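Local structure of Phospholipase/Carboxylesterase (Dyadobacter fermentans, 4H0C) at residues A[130-135]-A[190-195]; A[153-158]-A[202-207]. The protein probably hydrolyses carboxylic esters, perhaps including palmitoyl thioesters on proteins, as an alpha/beta hydrolase of the phospholipase/carboxylesterase family. One frame throughout, in Å; residues are numbered along the deposited sequence.

Contact 1: A[130-135]-A[190-195]; sequences AFTGGL and PGRPHT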
ATOM      1  N   ALA A 130      -2.599   4.035  -3.260  1.00 10.93           N
ATOM      2  CA  ALA A 130      -3.487   3.408  -2.287  1.00 11.75           C
ATOM      3  C   ALA A 130      -4.915   3.415  -2.800  1.00 12.67           C
ATOM      4  O   ALA A 130      -5.685   4.374  -2.572  1.00 14.08           O
ATOM      5  CB  ALA A 130      -3.384   4.110  -0.938  1.00 13.01           C
ATOM      6  N   PHE A 131      -5.269   2.362  -3.543  1.00 15.51           N
ATOM      7  CA  PHE A 131      -6.635   2.221  -4.070  1.00 14.69           C
ATOM      8  C   PHE A 131      -7.559   1.783  -2.944  1.00 15.87           C
ATOM      9  O   PHE A 131      -7.510   0.630  -2.507  1.00 16.79           O
ATOM     10  CB  PHE A 131      -6.719   1.167  -5.190  1.00 15.94           C
ATOM     11  CG  PHE A 131      -5.944   1.503  -6.442  1.00 17.35           C
ATOM     12  CD1 PHE A 131      -6.239   2.638  -7.199  1.00 19.33           C
ATOM     13  CD2 PHE A 131      -4.944   0.629  -6.905  1.00 18.40           C
ATOM     14  CE1 PHE A 131      -5.539   2.908  -8.374  1.00 17.93           C
ATOM     15  CE2 PHE A 131      -4.255   0.887  -8.077  1.00 19.10           C
ATOM     16  CZ  PHE A 131      -4.543   2.038  -8.817  1.00 18.87           C
ATOM     17  N   THR A 132      -8.423   2.698  -2.508  1.00 14.95           N
ATOM     18  CA  THR A 132      -9.435   2.437  -1.460  1.00 17.27           C
ATOM     19  C   THR A 132      -8.832   1.945  -0.145  1.00 15.38           C
ATOM     20  O   THR A 132      -9.020   0.784   0.275  1.00 17.41           O
ATOM     21  CB  THR A 132     -10.545   1.509  -1.957  1.00 17.85           C
ATOM     22  OG1 THR A 132     -10.983   1.976  -3.243  1.00 22.22           O
ATOM     23  CG2 THR A 132     -11.773   1.510  -0.968  1.00 20.65           C
ATOM     24  N   GLY A 133      -8.097   2.832   0.506  1.00 14.76           N
ATOM     25  CA  GLY A 133      -7.513   2.505   1.790  1.00 15.92           C
ATOM     26  C   GLY A 133      -7.279   3.738   2.641  1.00 15.26           C
ATOM     27  O   GLY A 133      -7.374   4.877   2.168  1.00 14.75           O
ATOM     28  N   GLY A 134      -6.964   3.490   3.904  1.00 13.86           N
ATOM     29  CA  GLY A 134      -6.634   4.536   4.864  1.00 13.37           C
ATOM     30  C   GLY A 134      -5.644   4.028   5.902  1.00 13.03           C
ATOM     31  O   GLY A 134      -5.365   2.823   5.997  1.00 12.67           O
ATOM     32  N   LEU A 135      -5.132   4.949   6.709  1.00 12.90           N
ATOM     33  CA  LEU A 135      -4.251   4.579   7.813  1.00 12.50           C
ATOM     34  C   LEU A 135      -5.031   3.734   8.848  1.00 12.68           C
ATOM     35  O   LEU A 135      -6.250   3.837   8.950  1.00 13.74           O
ATOM     36  CB  LEU A 135      -3.661   5.830   8.441  1.00 12.60           C
ATOM     37  CG  LEU A 135      -2.644   6.631   7.588  1.00 13.60           C
ATOM     38  CD1 LEU A 135      -2.383   7.961   8.281  1.00 15.33           C
ATOM     39  CD2 LEU A 135      -1.345   5.871   7.327  1.00 13.11           C
ATOM     40  N   PRO A 190     -18.000   9.240  -5.828  1.00 22.89           N
ATOM     41  CA  PRO A 190     -19.361   9.051  -5.351  1.00 25.92           C
ATOM     42  C   PRO A 190     -20.025   7.894  -6.096  1.00 27.45           C
ATOM     43  O   PRO A 190     -19.974   7.847  -7.337  1.00 27.68           O
ATOM     44  CB  PRO A 190     -20.048  10.367  -5.737  1.00 28.76           C
ATOM     45  CG  PRO A 190     -18.952  11.375  -5.741  1.00 30.16           C
ATOM     46  CD  PRO A 190     -17.745  10.633  -6.252  1.00 27.66           C
ATOM     47  N   GLY A 191     -20.619   6.963  -5.348  1.00 24.05           N
ATOM     48  CA  GLY A 191     -21.368   5.848  -5.937  1.00 27.85           C
ATOM     49  C   GLY A 191     -20.561   4.728  -6.581  1.00 24.96           C
ATOM     50  O   GLY A 191     -21.140   3.778  -7.086  1.00 29.34           O
ATOM     51  N   ARG A 192     -19.233   4.825  -6.575  1.00 24.67           N
ATOM     52  CA  ARG A 192     -18.394   3.776  -7.158  1.00 25.00           C
ATOM     53  C   ARG A 192     -18.418   2.536  -6.261  1.00 27.10           C
ATOM     54  O   ARG A 192     -18.307   2.671  -5.023  1.00 24.44           O
ATOM     55  CB  ARG A 192     -16.945   4.263  -7.303  1.00 24.32           C
ATOM     56  CG  ARG A 192     -16.008   3.319  -8.053  1.00 24.12           C
ATOM     57  CD  ARG A 192     -14.591   3.423  -7.506  1.00 20.00           C
ATOM     58  NE  ARG A 192     -14.548   2.892  -6.149  1.00 21.70           N
ATOM     59  CZ  ARG A 192     -13.494   2.937  -5.344  1.00 21.63           C
ATOM     60  NH1 ARG A 192     -12.356   3.506  -5.749  1.00 24.74           N
ATOM     61  NH2 ARG A 192     -13.585   2.405  -4.125  1.00 22.16           N
ATOM     62  N   PRO A 193     -18.540   1.330  -6.865  1.00 26.97           N
ATOM     63  CA  PRO A 193     -18.453   0.104  -6.057  1.00 24.74           C
ATOM     64  C   PRO A 193     -17.052  -0.106  -5.493  1.00 24.91           C
ATOM     65  O   PRO A 193     -16.094   0.597  -5.879  1.00 25.28           O
ATOM     66  CB  PRO A 193     -18.780  -1.019  -7.054  1.00 26.76           C
ATOM     67  CG  PRO A 193     -19.344  -0.352  -8.253  1.00 29.54           C
ATOM     68  CD  PRO A 193     -18.774   1.027  -8.289  1.00 29.75           C
ATOM     69  N   HIS A 194     -16.939  -1.063  -4.587  1.00 26.50           N
ATOM     70  CA  HIS A 194     -15.673  -1.323  -3.886  1.00 23.63           C
ATOM     71  C   HIS A 194     -14.744  -2.045  -4.828  1.00 24.45           C
ATOM     72  O   HIS A 194     -14.693  -3.273  -4.857  1.00 24.84           O
ATOM     73  CB  HIS A 194     -15.920  -2.094  -2.567  1.00 23.97           C
ATOM     74  CG  HIS A 194     -14.692  -2.197  -1.672  1.00 20.80           C
ATOM     75  ND1 HIS A 194     -14.366  -1.242  -0.752  1.00 21.77           N
ATOM     76  CD2 HIS A 194     -13.698  -3.183  -1.585  1.00 25.67           C
ATOM     77  CE1 HIS A 194     -13.216  -1.600  -0.119  1.00 21.40           C
ATOM     78  NE2 HIS A 194     -12.809  -2.785  -0.627  1.00 25.85           N
ATOM     79  N   THR A 195     -13.995  -1.276  -5.618  1.00 20.57           N
ATOM     80  CA  THR A 195     -13.242  -1.831  -6.743  1.00 21.94           C
ATOM     81  C   THR A 195     -12.206  -0.823  -7.214  1.00 22.59           C
ATOM     82  O   THR A 195     -12.168   0.305  -6.712  1.00 23.07           O
ATOM     83  CB  THR A 195     -14.182  -2.169  -7.921  1.00 23.51           C
ATOM     84  OG1 THR A 195     -13.465  -2.910  -8.913  1.00 29.33           O
ATOM     85  CG2 THR A 195     -14.734  -0.890  -8.560  1.00 22.59           C
TER
HETATM   86  O   HOH W   1      -9.993   1.624  -5.583  1.00 19.32           O
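T132 and R192 meet through a hydrogen bond in which NH2 of R192 donates to OG1 of T132 over 2.8 Å. The hydroxyl lies at the edge of the guanidinium, tilted 18° from its plane, and the N-H...O angle is 146°. A water adds a second polar route between the segments: OG1 of T132 donates to it at 2.6 Å, and the water in turn donates a hydrogen bond to the backbone O of T195, 2.8 Å away. The hydroxyl thus accepts from the arginine while donating to the water. That same O of T195 stands over the centre of the guanidinium, 3.2 Å above its plane. Two further bonds hold the arginine group in place: its NE donates to the backbone O of P193 at 2.8 Å, and its NH1 forms a salt bridge with E200.

The apolar part falls to the methyl of T132. With CG2 anti to the backbone N (OG1 at chi1 -47°), the methyl reaches CE1 of H194 at 3.5 Å, meeting the imidazole obliquely, while OG1 faces the arginine. The ring is also gripped at both nitrogens, ND1 by D162 and NE2 by S108. S108, H194 and D162 have the geometry of a Ser-His-Asp catalytic triad with the serine on a nucleophile elbow, consistent with an alpha/beta hydrolase active site whose histidine loop packs against the end of strand 127-131.

Contact 2: A[153-158]-A[202-207]; sequences PVFIST and QLVNNT
F155 and V204 mark the closest backbone approach of strand segment 153-158 to segment 202-207, which lies on helix 198-206 and runs just past it, their CA atoms 7.2 Å apart. Three apolar side chains, F155, L203 and V204, carry the contact. CG of F155 stands anti to the backbone N (chi1 177°), which brings the ring against the helix, and V204 lays one methyl over a face of that ring. This is a CH-pi contact: CG2 of V204 sits 4.0 Å from the F155 ring centroid, 26° off the normal and offset toward the rim, with CD2 of F155 the nearest ring atom at 3.6 Å. L203 approaches the ring obliquely, its CD2 lying 3.7 Å from CE1 of F155, and the two side chains cross at about a right angle. Replacing F155 with an alanine would probably open a gap beneath the helix, leaving the V204 methyl without the ring face it covers and L203 without its neighbour at CE1. Within segment 202-207, OG1 of T207 donates to the backbone O of L203 at 2.7 Å. F131 and V187 from the flanking strands join the same apolar layer, an arrangement typical of the alpha/beta hydrolase fold, in which the C-terminal helix 198-206 covers a face of the central sheet.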
ATOM      1  N   PRO A 153       5.043  11.463  -4.532  1.00 11.89           N
ATOM      2  CA  PRO A 153       3.668  11.520  -5.028  1.00 12.34           C
ATOM      3  C   PRO A 153       2.859  10.361  -4.441  1.00 12.45           C
ATOM      4  O   PRO A 153       3.322   9.225  -4.468  1.00 13.97           O
ATOM      5  CB  PRO A 153       3.817  11.375  -6.556  1.00 13.02           C
ATOM      6  CG  PRO A 153       5.268  11.652  -6.845  1.00 14.97           C
ATOM      7  CD  PRO A 153       6.046  11.330  -5.607  1.00 12.79           C
ATOM      8  N   VAL A 154       1.666  10.659  -3.920  1.00 12.42           N
ATOM      9  CA  VAL A 154       0.781   9.666  -3.323  1.00 14.46           C
ATOM     10  C   VAL A 154      -0.601   9.833  -3.930  1.00 14.18           C
ATOM     11  O   VAL A 154      -1.107  10.950  -4.020  1.00 16.61           O
ATOM     12  CB  VAL A 154       0.666   9.830  -1.779  1.00 12.96           C
ATOM     13  CG1 VAL A 154      -0.295   8.811  -1.174  1.00 14.58           C
ATOM     14  CG2 VAL A 154       2.032   9.736  -1.108  1.00 15.46           C
ATOM     15  N   PHE A 155      -1.189   8.726  -4.378  1.00 14.55           N
ATOM     16  CA  PHE A 155      -2.584   8.700  -4.830  1.00 14.23           C
ATOM     17  C   PHE A 155      -3.397   7.905  -3.832  1.00 12.73           C
ATOM     18  O   PHE A 155      -3.060   6.776  -3.512  1.00 16.00           O
ATOM     19  CB  PHE A 155      -2.706   8.066  -6.210  1.00 16.19           C
ATOM     20  CG  PHE A 155      -4.130   7.948  -6.696  1.00 17.11           C
ATOM     21  CD1 PHE A 155      -4.782   9.057  -7.259  1.00 18.42           C
ATOM     22  CD2 PHE A 155      -4.846   6.753  -6.553  1.00 16.89           C
ATOM     23  CE1 PHE A 155      -6.110   8.964  -7.698  1.00 22.05           C
ATOM     24  CE2 PHE A 155      -6.168   6.657  -7.004  1.00 20.26           C
ATOM     25  CZ  PHE A 155      -6.798   7.764  -7.568  1.00 19.70           C
ATOM     26  N   ILE A 156      -4.455   8.513  -3.316  1.00 13.99           N
ATOM     27  CA  ILE A 156      -5.343   7.842  -2.380  1.00 13.28           C
ATOM     28  C   ILE A 156      -6.779   8.038  -2.848  1.00 15.81           C
ATOM     29  O   ILE A 156      -7.216   9.149  -3.132  1.00 18.21           O
ATOM     30  CB  ILE A 156      -5.113   8.300  -0.906  1.00 14.80           C
ATOM     31  CG1 ILE A 156      -5.984   7.508   0.082  1.00 14.36           C
ATOM     32  CG2 ILE A 156      -5.309   9.801  -0.746  1.00 17.99           C
ATOM     33  CD1 ILE A 156      -5.647   7.781   1.549  1.00 14.98           C
ATOM     34  N   SER A 157      -7.503   6.936  -2.959  1.00 16.19           N
ATOM     35  CA  SER A 157      -8.895   7.011  -3.393  1.00 17.87           C
ATOM     36  C   SER A 157      -9.805   6.206  -2.499  1.00 16.29           C
ATOM     37  O   SER A 157      -9.360   5.361  -1.733  1.00 17.90           O
ATOM     38  CB  SER A 157      -9.016   6.480  -4.806  1.00 20.04           C
ATOM     39  OG  SER A 157      -8.610   5.130  -4.832  1.00 17.87           O
ATOM     40  N   THR A 158     -11.089   6.505  -2.599  1.00 17.26           N
ATOM     41  CA  THR A 158     -12.140   5.658  -2.066  1.00 20.29           C
ATOM     42  C   THR A 158     -13.448   5.979  -2.778  1.00 19.93           C
ATOM     43  O   THR A 158     -13.538   6.946  -3.562  1.00 20.35           O
ATOM     44  CB  THR A 158     -12.281   5.764  -0.522  1.00 22.26           C
ATOM     45  OG1 THR A 158     -13.138   4.709  -0.042  1.00 25.44           O
ATOM     46  CG2 THR A 158     -12.820   7.141  -0.085  1.00 23.99           C
ATOM     47  N   GLN A 202      -6.178   5.020 -15.140  1.00 22.34           N
ATOM     48  CA  GLN A 202      -5.667   6.037 -16.071  1.00 23.35           C
ATOM     49  C   GLN A 202      -5.006   7.167 -15.303  1.00 22.59           C
ATOM     50  O   GLN A 202      -3.958   7.683 -15.715  1.00 25.26           O
ATOM     51  CB  GLN A 202      -6.776   6.687 -16.896  1.00 27.77           C
ATOM     52  CG  GLN A 202      -7.616   5.797 -17.788  1.00 38.40           C
ATOM     53  CD  GLN A 202      -8.588   6.620 -18.629  1.00 42.01           C
ATOM     54  OE1 GLN A 202      -9.812   6.527 -18.465  1.00 53.95           O
ATOM     55  NE2 GLN A 202      -8.042   7.454 -19.524  1.00 47.49           N
ATOM     56  N   LEU A 203      -5.661   7.592 -14.220  1.00 21.02           N
ATOM     57  CA  LEU A 203      -5.159   8.714 -13.450  1.00 19.18           C
ATOM     58  C   LEU A 203      -3.809   8.383 -12.842  1.00 17.51           C
ATOM     59  O   LEU A 203      -2.889   9.208 -12.889  1.00 18.80           O
ATOM     60  CB  LEU A 203      -6.158   9.160 -12.386  1.00 22.11           C
ATOM     61  CG  LEU A 203      -5.788  10.448 -11.649  1.00 22.37           C
ATOM     62  CD1 LEU A 203      -5.399  11.578 -12.604  1.00 25.03           C
ATOM     63  CD2 LEU A 203      -6.965  10.825 -10.758  1.00 27.73           C
ATOM     64  N   VAL A 204      -3.683   7.174 -12.300  1.00 16.25           N
ATOM     65  CA  VAL A 204      -2.409   6.752 -11.720  1.00 16.25           C
ATOM     66  C   VAL A 204      -1.336   6.683 -12.819  1.00 15.89           C
ATOM     67  O   VAL A 204      -0.183   7.093 -12.614  1.00 17.81           O
ATOM     68  CB  VAL A 204      -2.552   5.429 -10.939  1.00 17.41           C
ATOM     69  CG1 VAL A 204      -1.193   4.816 -10.669  1.00 18.64           C
ATOM     70  CG2 VAL A 204      -3.274   5.701  -9.619  1.00 16.39           C
ATOM     71  N   ASN A 205      -1.710   6.177 -13.989  1.00 17.20           N
ATOM     72  CA  ASN A 205      -0.732   6.055 -15.084  1.00 15.94           C
ATOM     73  C   ASN A 205      -0.213   7.390 -15.588  1.00 17.78           C
ATOM     74  O   ASN A 205       0.938   7.481 -16.003  1.00 22.33           O
ATOM     75  CB  ASN A 205      -1.327   5.257 -16.249  1.00 17.21           C
ATOM     76  CG  ASN A 205      -1.427   3.776 -15.951  1.00 15.70           C
ATOM     77  OD1 ASN A 205      -0.790   3.260 -15.021  1.00 17.97           O
ATOM     78  ND2 ASN A 205      -2.222   3.078 -16.748  1.00 18.84           N
ATOM     79  N   ASN A 206      -1.065   8.416 -15.532  1.00 18.54           N
ATOM     80  CA  ASN A 206      -0.722   9.763 -16.008  1.00 21.84           C
ATOM     81  C   ASN A 206      -0.094  10.666 -14.951  1.00 21.76           C
ATOM     82  O   ASN A 206       0.314  11.790 -15.257  1.00 25.26           O
ATOM     83  CB  ASN A 206      -1.950  10.447 -16.604  1.00 23.14           C
ATOM     84  CG  ASN A 206      -2.441   9.761 -17.855  1.00 29.02           C
ATOM     85  OD1 ASN A 206      -1.660   9.381 -18.731  1.00 33.79           O
ATOM     86  ND2 ASN A 206      -3.746   9.604 -17.951  1.00 33.27           N
ATOM     87  N   THR A 207      -0.004  10.163 -13.719  1.00 22.20           N
ATOM     88  CA  THR A 207       0.538  10.940 -12.607  1.00 19.70           C
ATOM     89  C   THR A 207       1.659  10.175 -11.916  1.00 17.27           C
ATOM     90  O   THR A 207       2.835  10.331 -12.272  1.00 19.27           O
ATOM     91  CB  THR A 207      -0.566  11.385 -11.612  1.00 21.17           C
ATOM     92  OG1 THR A 207      -1.243  10.238 -11.063  1.00 21.28           O
ATOM     93  CG2 THR A 207      -1.594  12.299 -12.320  1.00 23.24           C
TER

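How the contacts relate
The centres of the two contacts lie 12 Å apart, and their segments alternate along the chain: 130-135, 153-158, 190-195, then 202-207. Strands 127-131 and 153-160 are parallel neighbours in the central sheet, where probable backbone hydrogen bonds join A130 N to F155 O and A130 O to S157 N. The later segments are successive too, the loop of contact 1 leading into helix 198-206 of contact 2. E200 in that helix links the two contacts, since besides R192 it also hydrogen-bonds OG of S157. Both contacts thus lie at neighbouring strands of one sheet, consistent with the way alpha/beta hydrolases place a probable catalytic histidine loop beside a shared core.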